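Galactose-1-phosphate uridylyltransferase (Pyrobaculum aerophilum str. IM2, PDB 6K9Z) probably transfers uridylyl groups between UDP-glucose and hexose 1-phosphates such as galactose 1-phosphate, and binds zinc, iron(III) and uridine diphosphate. Local coordinates at residues A[149-152]-A[153-156]; A[105-108]-A[109-113]; A[172-175]-A[176-180]; A[216-219]-A[220-224]. The protein carries 1 engineered substitution. All coordinates share one frame; numbering follows the deposited sequence.

From the N terminus the chain passes first through contact 2, in the later half of helix 96-114, then contact 1, where helix 151-167 starts, contact 3, on the short helix 171-178, and finally contact 4, at the start of helix 220-240. All four are local and follow one another in series, so none closes a long loop and none encloses or crosses another. Contacts 2 and 4 touch, probably through a hydrogen bond from Arg111 to Thr216 O, which joins helix 96-114 to the approach to helix 220-240. Contacts 1 and 3 lie on successive helices, each supplies a metal ligand, and both reach the second subunit.

Contact 1. Residues A[149-152]-A[153-156]. With FE (Fe (III) ion), chain E.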
loop_
_atom_site.group_PDB
_atom_site.type_symbol
_atom_site.label_atom_id
_atom_site.label_comp_id
_atom_site.label_asym_id
_atom_site.label_seq_id
_atom_site.Cartn_x
_atom_site.Cartn_y
_atom_site.Cartn_z
ATOM N N VAL A 149 -0.019 -17.516 0.638
ATOM C CA VAL A 149 -1.247 -16.703 0.761
ATOM C C VAL A 149 -0.826 -15.243 0.804
ATOM O O VAL A 149 0.070 -14.846 1.562
ATOM C CB VAL A 149 -2.055 -17.077 2.005
ATOM C CG1 VAL A 149 -3.257 -16.180 2.175
ATOM C CG2 VAL A 149 -2.457 -18.536 1.972
ATOM N N PRO A 150 -1.408 -14.400 -0.035
ATOM C CA PRO A 150 -1.083 -12.974 0.045
ATOM C C PRO A 150 -1.260 -12.386 1.447
ATOM O O PRO A 150 -2.274 -12.667 2.113
ATOM C CB PRO A 150 -2.097 -12.374 -0.905
ATOM C CG PRO A 150 -2.373 -13.462 -1.925
ATOM C CD PRO A 150 -2.366 -14.740 -1.100
ATOM N N PRO A 151 -0.279 -11.598 1.968
ATOM C CA PRO A 151 -0.335 -11.145 3.359
ATOM C C PRO A 151 -1.636 -10.436 3.760
ATOM O O PRO A 151 -2.098 -10.688 4.873
ATOM C CB PRO A 151 0.902 -10.242 3.521
ATOM C CG PRO A 151 1.885 -10.898 2.561
ATOM C CD PRO A 151 1.040 -11.296 1.362
ATOM N N ARG A 152 -2.225 -9.628 2.879
ATOM C CA ARG A 152 -3.447 -8.881 3.266
ATOM C C ARG A 152 -4.592 -9.880 3.472
ATOM O O ARG A 152 -5.345 -9.758 4.423
ATOM C CB ARG A 152 -3.814 -7.836 2.217
ATOM C CG ARG A 152 -5.135 -7.123 2.516
ATOM C CD ARG A 152 -5.478 -5.882 1.688
ATOM N NE ARG A 152 -4.513 -4.909 2.069
ATOM C CZ ARG A 152 -4.584 -4.172 3.145
ATOM N NH1 ARG A 152 -5.655 -4.185 3.894
ATOM N NH2 ARG A 152 -3.592 -3.350 3.431
ATOM N N VAL A 153 -4.637 -10.907 2.625
ATOM C CA VAL A 153 -5.688 -11.953 2.742
ATOM C C VAL A 153 -5.388 -12.820 3.955
ATOM O O VAL A 153 -6.345 -13.114 4.676
ATOM C CB VAL A 153 -5.856 -12.772 1.444
ATOM C CG1 VAL A 153 -6.890 -13.896 1.651
ATOM C CG2 VAL A 153 -6.238 -11.828 0.292
ATOM N N ARG A 154 -4.122 -13.130 4.247
ATOM C CA ARG A 154 -3.765 -13.888 5.464
ATOM C C ARG A 154 -4.308 -13.134 6.682
ATOM O O ARG A 154 -4.823 -13.798 7.588
ATOM C CB ARG A 154 -2.263 -14.092 5.622
ATOM C CG ARG A 154 -1.856 -14.921 6.842
ATOM C CD ARG A 154 -0.365 -15.219 6.872
ATOM N NE ARG A 154 0.140 -16.268 5.935
ATOM C CZ ARG A 154 0.713 -16.064 4.695
ATOM N NH1 ARG A 154 0.796 -14.850 4.164
ATOM N NH2 ARG A 154 1.189 -17.103 3.993
ATOM N N ALA A 155 -4.062 -11.824 6.793
ATOM C CA ALA A 155 -4.513 -11.018 7.958
ATOM C C ALA A 155 -6.053 -11.155 8.047
ATOM O O ALA A 155 -6.586 -11.416 9.154
ATOM C CB ALA A 155 -4.086 -9.583 7.796
ATOM N N GLU A 156 -6.751 -11.076 6.905
ATOM C CA GLU A 156 -8.235 -11.113 6.912
ATOM C C GLU A 156 -8.688 -12.515 7.358
ATOM O O GLU A 156 -9.676 -12.614 8.131
ATOM C CB GLU A 156 -8.833 -10.780 5.557
ATOM C CG GLU A 156 -8.527 -9.396 4.977
ATOM C CD GLU A 156 -9.462 -8.908 3.888
ATOM O OE1 GLU A 156 -10.354 -9.714 3.434
ATOM O OE2 GLU A 156 -9.347 -7.727 3.483
HETATM FE FE FE E . -11.107 -8.063 2.115
HETATM O O HOH W 1 -8.341 -5.053 3.397
HETATM O O HOH W 2 -12.178 -7.123 3.837
#
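Arg152 and Glu156 stand one turn apart beside the iron(III) ion, which Glu156 grips with both carboxylate oxygens, OE1 at 2.2 Å and OE2 at 2.3 Å. His252, His266 and Glu268 complete the protein ligands, and Tyr263 hydrogen-bonds to Glu156 OE1. The acid gets there on a chain extended beyond CG (chi2 -161°). In the second shell, one water accepts a hydrogen bond from Arg152 NH1 and donates one to Glu156 OE2, at 2.9 Å from each of these two atoms. Arg152 thus meets the carboxylate through water, while its NH2 forms a salt bridge with Glu11 of the second subunit. Backbone bonds of the first helical turn lie behind this, among them Arg154 N to Pro150 O at 2.9 Å, Pro150 being the N-cap residue. Arg154 bends back at chi3 (-76°) over the incoming loop: its NH1 makes a weak bond to Val149 O (2.7 Å, poorly aligned at 120°), and Val149 CB lies over one guanidinium face. With an alanine here, Val149 CB would lose the flat group it lies against, and the Val149 carbonyl would probably be left without this weak donor. The turn sits between sheets: Val149, Pro150 and Val153 pack on Tyr121 of strand 121-128, Pro151 and Arg154 on Tyr12 of strand 12-15, and Arg152 and Val153 on His252 of strand 247-252.

Contact 2. Residues A[105-108]-A[109-113]; sequences AVAE and AQRKA
Over one face of the Arg111 guanidinium lies the carbonyl oxygen of Ala107, one helical turn back, with NH1 4.0 Å from Ala107 O. The methyl group of Ala107 is close too, its CB 4.2 Å from Arg111 NH1, while Glu108 N approaches the group obliquely. CG of Arg111 stands beside its own backbone N (chi1 -84°) and the chain runs extended from there to NE, carrying the guanidinium back over the preceding turn. Its NH2 is probably hydrogen-bonded to Thr216 O, in the loop ahead of helix 220-240. The backbone beneath is regular alpha-helix, with Arg111 N bonded to Ala107 O at 2.9 Å. The amide of Gln110 works outside this turn: OE1 pairs with Gln253 and NE2 with Glu114. Small alanines and Val106 line the inner side of helix 96-114, where Val106 and Ala109 pack on Phe122 of strand 121-128 and Ala105 and Ala109 on Ile47. Glu108 OE2 stays 5.7 Å from Arg111 NH1, too far for direct pairing. With the Ala107 carbonyl already bonded by the backbone N of Arg111, the cation above it is likely to add only a modest, non-directional attraction.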
loop_
_atom_site.group_PDB
_atom_site.type_symbol
_atom_site.label_atom_id
_atom_site.label_comp_id
_atom_site.label_asym_id
_atom_site.label_seq_id
_atom_site.Cartn_x
_atom_site.Cartn_y
_atom_site.Cartn_z
ATOM N N ALA A 105 -14.492 -18.067 -17.401
ATOM C CA ALA A 105 -13.138 -18.504 -17.806
ATOM C C ALA A 105 -12.194 -18.438 -16.583
ATOM O O ALA A 105 -11.320 -19.337 -16.427
ATOM C CB ALA A 105 -12.611 -17.676 -18.934
ATOM N N VAL A 106 -12.302 -17.388 -15.776
ATOM C CA VAL A 106 -11.434 -17.252 -14.570
ATOM C C VAL A 106 -11.768 -18.379 -13.588
ATOM O O VAL A 106 -10.828 -19.027 -13.082
ATOM C CB VAL A 106 -11.555 -15.872 -13.931
ATOM C CG1 VAL A 106 -10.826 -15.790 -12.607
ATOM C CG2 VAL A 106 -11.056 -14.810 -14.884
ATOM N N ALA A 107 -13.049 -18.685 -13.411
ATOM C CA ALA A 107 -13.421 -19.792 -12.513
ATOM C C ALA A 107 -12.819 -21.115 -13.061
ATOM O O ALA A 107 -12.360 -21.927 -12.255
ATOM C CB ALA A 107 -14.911 -19.837 -12.336
ATOM N N GLU A 108 -12.895 -21.356 -14.375
ATOM C CA GLU A 108 -12.408 -22.638 -14.945
ATOM C C GLU A 108 -10.912 -22.746 -14.663
ATOM O O GLU A 108 -10.460 -23.833 -14.290
ATOM C CB GLU A 108 -12.705 -22.767 -16.444
ATOM C CG GLU A 108 -14.187 -22.919 -16.715
ATOM C CD GLU A 108 -14.625 -22.887 -18.177
ATOM O OE1 GLU A 108 -13.827 -22.407 -19.063
ATOM O OE2 GLU A 108 -15.775 -23.322 -18.430
ATOM N N ALA A 109 -10.186 -21.637 -14.825
ATOM C CA ALA A 109 -8.730 -21.564 -14.549
ATOM C C ALA A 109 -8.523 -21.926 -13.075
ATOM O O ALA A 109 -7.559 -22.681 -12.784
ATOM C CB ALA A 109 -8.168 -20.207 -14.875
ATOM N N GLN A 110 -9.365 -21.402 -12.162
ATOM C CA GLN A 110 -9.173 -21.703 -10.725
ATOM C C GLN A 110 -9.429 -23.186 -10.475
ATOM O O GLN A 110 -8.743 -23.759 -9.612
ATOM C CB GLN A 110 -10.066 -20.817 -9.856
ATOM C CG GLN A 110 -9.885 -21.097 -8.375
ATOM C CD GLN A 110 -10.583 -20.069 -7.528
ATOM O OE1 GLN A 110 -10.658 -18.899 -7.925
ATOM N NE2 GLN A 110 -11.084 -20.488 -6.370
ATOM N N ARG A 111 -10.401 -23.789 -11.159
ATOM C CA ARG A 111 -10.692 -25.229 -10.913
ATOM C C ARG A 111 -9.446 -26.040 -11.275
ATOM O O ARG A 111 -9.163 -27.031 -10.585
ATOM C CB ARG A 111 -11.955 -25.678 -11.648
ATOM C CG ARG A 111 -13.222 -25.367 -10.870
ATOM C CD ARG A 111 -14.504 -26.012 -11.354
ATOM N NE ARG A 111 -15.573 -25.157 -10.870
ATOM C CZ ARG A 111 -16.125 -24.181 -11.575
ATOM N NH1 ARG A 111 -15.728 -23.961 -12.816
ATOM N NH2 ARG A 111 -17.076 -23.438 -11.042
ATOM N N LYS A 112 -8.756 -25.621 -12.336
ATOM C CA LYS A 112 -7.505 -26.289 -12.783
ATOM C C LYS A 112 -6.476 -26.115 -11.660
ATOM O O LYS A 112 -5.812 -27.134 -11.284
ATOM C CB LYS A 112 -7.112 -25.776 -14.175
ATOM C CG LYS A 112 -5.779 -26.266 -14.714
ATOM C CD LYS A 112 -5.768 -26.593 -16.216
ATOM C CE LYS A 112 -4.441 -27.204 -16.667
ATOM N NZ LYS A 112 -3.284 -26.411 -16.148
ATOM N N ALA A 113 -6.355 -24.907 -11.112
ATOM C CA ALA A 113 -5.359 -24.620 -10.039
ATOM C C ALA A 113 -5.695 -25.419 -8.780
ATOM O O ALA A 113 -4.776 -25.809 -8.043
ATOM C CB ALA A 113 -5.287 -23.141 -9.744
#

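Contact 3. Residues A[172-175]-A[176-180]; sequences HCRI and VEKEE. With ZN (zinc ion), chain D.
The carbonyl oxygen of His172 takes the shortest hydrogen bond of this helical turn, from Val176 N at 2.9 Å with an N-H...O angle of 162°. The same oxygen is closely approached by a methyl group, Val176 CG2 lying 3.1 Å from His172 O, because chi1 of Val176 (169°) sets that branch beside its own backbone N. The following bonds continue the alpha-helical pattern to its C-terminal end, where Glu179 N reaches Ile175 O at 3.0 Å before Glu179 leaves the helix. Glu179 CG comes within 3.3 Å of Ile175 O, and the Glu179 carboxylate is paired with Arg182. Cys173 SG binds zinc at 2.3 Å, and Cys170, His211 and His264 complete a Cys2His2 site in which the two cysteines form a CxxC pair. His172 turns its ring away from the following turn, to Tyr207 and Ser160, and stacks on Phe8 of the second subunit. Arg174 and Lys178 run alongside each other in the same direction, Arg174 NH2 lying 3.6 Å from Lys178 CE. Their charged ends, Arg174 NH2 and Lys178 NZ, are 4.1 Å apart, so a guanidinium nitrogen meets the methylene next to the ammonium group at some likely cost in like-charge repulsion, while the zinc ligand Cys173 is tied into the helix by the bond from Glu177 N to its carbonyl.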
loop_
_atom_site.group_PDB
_atom_site.type_symbol
_atom_site.label_atom_id
_atom_site.label_comp_id
_atom_site.label_asym_id
_atom_site.label_seq_id
_atom_site.Cartn_x
_atom_site.Cartn_y
_atom_site.Cartn_z
ATOM N N HIS A 172 -18.305 -11.764 8.045
ATOM C CA HIS A 172 -18.667 -11.188 6.722
ATOM C C HIS A 172 -20.179 -11.309 6.515
ATOM O O HIS A 172 -20.791 -10.359 6.016
ATOM C CB HIS A 172 -17.918 -11.911 5.597
ATOM C CG HIS A 172 -16.434 -11.847 5.709
ATOM N ND1 HIS A 172 -15.692 -10.870 5.084
ATOM C CD2 HIS A 172 -15.553 -12.640 6.352
ATOM C CE1 HIS A 172 -14.418 -11.059 5.343
ATOM N NE2 HIS A 172 -14.305 -12.140 6.114
ATOM N N CYS A 173 -20.750 -12.450 6.898
ATOM C CA CYS A 173 -22.213 -12.677 6.741
ATOM C C CYS A 173 -22.945 -11.557 7.541
ATOM O O CYS A 173 -23.995 -10.982 7.065
ATOM C CB CYS A 173 -22.604 -14.072 7.234
ATOM S SG CYS A 173 -22.435 -15.361 5.946
ATOM N N ARG A 174 -22.461 -11.307 8.749
ATOM C CA ARG A 174 -23.098 -10.319 9.687
ATOM C C ARG A 174 -23.020 -8.925 9.047
ATOM O O ARG A 174 -23.998 -8.202 9.061
ATOM C CB ARG A 174 -22.410 -10.413 11.042
ATOM C CG ARG A 174 -22.525 -11.791 11.689
ATOM C CD ARG A 174 -23.902 -12.045 12.290
ATOM N NE ARG A 174 -24.413 -10.855 12.978
ATOM C CZ ARG A 174 -23.891 -10.271 14.078
ATOM N NH1 ARG A 174 -22.792 -10.749 14.643
ATOM N NH2 ARG A 174 -24.476 -9.194 14.598
ATOM N N ILE A 175 -21.870 -8.564 8.506
ATOM C CA ILE A 175 -21.676 -7.239 7.852
ATOM C C ILE A 175 -22.608 -7.103 6.633
ATOM O O ILE A 175 -23.365 -6.099 6.514
ATOM C CB ILE A 175 -20.193 -7.019 7.534
ATOM C CG1 ILE A 175 -19.375 -6.799 8.800
ATOM C CG2 ILE A 175 -20.064 -5.852 6.564
ATOM C CD1 ILE A 175 -17.868 -6.784 8.602
ATOM N N VAL A 176 -22.659 -8.151 5.791
ATOM C CA VAL A 176 -23.464 -8.094 4.544
ATOM C C VAL A 176 -24.937 -7.917 4.932
ATOM O O VAL A 176 -25.600 -7.113 4.283
ATOM C CB VAL A 176 -23.227 -9.361 3.698
ATOM C CG1 VAL A 176 -24.215 -9.465 2.552
ATOM C CG2 VAL A 176 -21.789 -9.433 3.199
ATOM N N GLU A 177 -25.411 -8.599 5.979
ATOM C CA GLU A 177 -26.847 -8.549 6.381
ATOM C C GLU A 177 -27.168 -7.116 6.824
ATOM O O GLU A 177 -28.294 -6.683 6.520
ATOM C CB GLU A 177 -27.196 -9.611 7.429
ATOM C CG GLU A 177 -28.571 -9.413 8.064
ATOM C CD GLU A 177 -29.778 -9.517 7.129
ATOM O OE1 GLU A 177 -29.592 -9.890 5.939
ATOM O OE2 GLU A 177 -30.910 -9.218 7.560
ATOM N N LYS A 178 -26.291 -6.501 7.622
ATOM C CA LYS A 178 -26.474 -5.141 8.206
ATOM C C LYS A 178 -26.432 -3.998 7.181
ATOM O O LYS A 178 -27.149 -3.004 7.389
ATOM C CB LYS A 178 -25.459 -4.898 9.327
ATOM C CG LYS A 178 -25.655 -5.740 10.579
ATOM C CD LYS A 178 -24.953 -5.174 11.792
ATOM C CE LYS A 178 -25.210 -5.971 13.053
ATOM N NZ LYS A 178 -26.609 -5.821 13.518
ATOM N N GLU A 179 -25.602 -4.105 6.142
ATOM C CA GLU A 179 -25.407 -2.945 5.231
ATOM C C GLU A 179 -26.724 -2.477 4.604
ATOM O O GLU A 179 -27.403 -3.293 3.974
ATOM C CB GLU A 179 -24.369 -3.292 4.164
ATOM C CG GLU A 179 -22.960 -3.352 4.717
ATOM C CD GLU A 179 -22.441 -2.010 5.201
ATOM O OE1 GLU A 179 -21.698 -1.986 6.193
ATOM O OE2 GLU A 179 -22.785 -0.998 4.581
ATOM N N GLU A 180 -27.050 -1.202 4.832
ATOM C CA GLU A 180 -28.238 -0.532 4.241
ATOM C C GLU A 180 -27.871 0.903 3.840
ATOM O O GLU A 180 -28.028 1.247 2.664
ATOM C CB GLU A 180 -29.434 -0.603 5.192
ATOM C CG GLU A 180 -30.098 -1.968 5.206
ATOM C CD GLU A 180 -30.508 -2.506 3.845
ATOM O OE1 GLU A 180 -30.892 -1.696 2.980
ATOM O OE2 GLU A 180 -30.452 -3.732 3.659
HETATM ZN ZN ZN D . -20.189 -15.532 5.411
#

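Contact 4. Residues A[216-219]-A[220-224]; sequences TELT and DEEVA
Thr219 and Glu222 grip each other at the start of helix 220-240. The threonine hydroxyl lies between its own backbone N and carbonyl carbon (chi1 66°), which turns OG1 toward the first helical turn, where it accepts from Glu222 N at 3.1 Å. Glu222 sends its chain back, CG beside its own N (chi1 -74°) and extended beyond, so that OE1 meets Thr219 N at 2.8 Å. That bond is nearly straight, at 174°, and uses the anti lone pair of OE1. The hydroxyl of Thr219 donates a hydrogen bond to the same oxygen, OG1 to Glu222 OE1 being 3.1 Å, somewhat out of the carboxylate plane. OE2 pairs with Arg212. Were Glu222 replaced by a leucine, the Thr219 amide and hydroxyl would probably be left without their acceptor and Arg212 without this counter-charge. Beside this, Leu218 CB packs on Val223 CG2 at 3.8 Å, and Val223 also lies against Lys100 and Leu103 of helix 96-114. Asp220, the first residue of the helix, forms a salt bridge with Lys100. The reciprocal Thr219-Glu222 bonds make a capping box, and the Leu218-Val223 contact bridging the helix start is the accompanying hydrophobic staple, a classic N-terminal helix cap.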
loop_
_atom_site.group_PDB
_atom_site.type_symbol
_atom_site.label_atom_id
_atom_site.label_comp_id
_atom_site.label_asym_id
_atom_site.label_seq_id
_atom_site.Cartn_x
_atom_site.Cartn_y
_atom_site.Cartn_z
ATOM N N THR A 216 -15.096 -20.707 -7.287
ATOM C CA THR A 216 -15.529 -21.970 -7.934
ATOM C C THR A 216 -16.790 -22.533 -7.276
ATOM O O THR A 216 -17.379 -23.442 -7.888
ATOM C CB THR A 216 -14.373 -22.972 -7.933
ATOM O OG1 THR A 216 -13.868 -23.030 -6.605
ATOM C CG2 THR A 216 -13.263 -22.513 -8.858
ATOM N N GLU A 217 -17.226 -22.003 -6.148
ATOM C CA GLU A 217 -18.499 -22.420 -5.525
ATOM C C GLU A 217 -19.663 -21.707 -6.184
ATOM O O GLU A 217 -20.814 -22.133 -5.922
ATOM C CB GLU A 217 -18.562 -22.075 -4.056
ATOM C CG GLU A 217 -17.688 -22.927 -3.165
ATOM C CD GLU A 217 -17.760 -22.379 -1.759
ATOM O OE1 GLU A 217 -17.206 -21.310 -1.540
ATOM O OE2 GLU A 217 -18.480 -22.969 -0.910
ATOM N N LEU A 218 -19.429 -20.683 -6.999
ATOM C CA LEU A 218 -20.562 -19.847 -7.467
ATOM C C LEU A 218 -21.380 -20.580 -8.539
ATOM O O LEU A 218 -20.824 -21.154 -9.477
ATOM C CB LEU A 218 -20.096 -18.478 -7.992
ATOM C CG LEU A 218 -19.408 -17.546 -7.009
ATOM C CD1 LEU A 218 -18.978 -16.312 -7.785
ATOM C CD2 LEU A 218 -20.307 -17.189 -5.869
ATOM N N THR A 219 -22.706 -20.544 -8.413
ATOM C CA THR A 219 -23.598 -21.121 -9.433
ATOM C C THR A 219 -23.623 -20.250 -10.676
ATOM O O THR A 219 -23.227 -19.076 -10.595
ATOM C CB THR A 219 -25.020 -21.276 -8.889
ATOM O OG1 THR A 219 -25.519 -19.958 -8.648
ATOM C CG2 THR A 219 -25.023 -22.108 -7.623
ATOM N N ASP A 220 -24.177 -20.781 -11.769
ATOM C CA ASP A 220 -24.240 -20.005 -13.022
ATOM C C ASP A 220 -25.055 -18.726 -12.800
ATOM O O ASP A 220 -24.648 -17.628 -13.309
ATOM C CB ASP A 220 -24.875 -20.813 -14.144
ATOM C CG ASP A 220 -24.696 -20.088 -15.454
ATOM O OD1 ASP A 220 -23.536 -20.054 -15.932
ATOM O OD2 ASP A 220 -25.701 -19.510 -15.971
ATOM N N GLU A 221 -26.136 -18.842 -12.052
ATOM C CA GLU A 221 -26.992 -17.677 -11.752
ATOM C C GLU A 221 -26.194 -16.635 -10.941
ATOM O O GLU A 221 -26.362 -15.407 -11.125
ATOM C CB GLU A 221 -28.184 -18.142 -10.930
ATOM C CG GLU A 221 -29.279 -17.110 -10.889
ATOM C CD GLU A 221 -30.038 -16.926 -12.205
ATOM O OE1 GLU A 221 -29.914 -17.829 -13.102
ATOM O OE2 GLU A 221 -30.758 -15.859 -12.345
ATOM N N GLU A 222 -25.471 -17.099 -9.927
ATOM C CA GLU A 222 -24.642 -16.188 -9.097
ATOM C C GLU A 222 -23.631 -15.501 -9.995
ATOM O O GLU A 222 -23.383 -14.322 -9.800
ATOM C CB GLU A 222 -24.019 -16.951 -7.944
ATOM C CG GLU A 222 -24.993 -17.316 -6.835
ATOM C CD GLU A 222 -24.308 -18.190 -5.812
ATOM O OE1 GLU A 222 -23.715 -19.198 -6.212
ATOM O OE2 GLU A 222 -24.195 -17.746 -4.667
ATOM N N VAL A 223 -23.040 -16.213 -10.948
ATOM C CA VAL A 223 -22.031 -15.566 -11.824
ATOM C C VAL A 223 -22.693 -14.515 -12.723
ATOM O O VAL A 223 -22.091 -13.469 -12.952
ATOM C CB VAL A 223 -21.242 -16.622 -12.597
ATOM C CG1 VAL A 223 -20.357 -15.985 -13.666
ATOM C CG2 VAL A 223 -20.415 -17.426 -11.598
ATOM N N ALA A 224 -23.872 -14.783 -13.277
ATOM C CA ALA A 224 -24.626 -13.796 -14.073
ATOM C C ALA A 224 -24.900 -12.566 -13.202
ATOM O O ALA A 224 -24.652 -11.440 -13.658
ATOM C CB ALA A 224 -25.903 -14.402 -14.603
#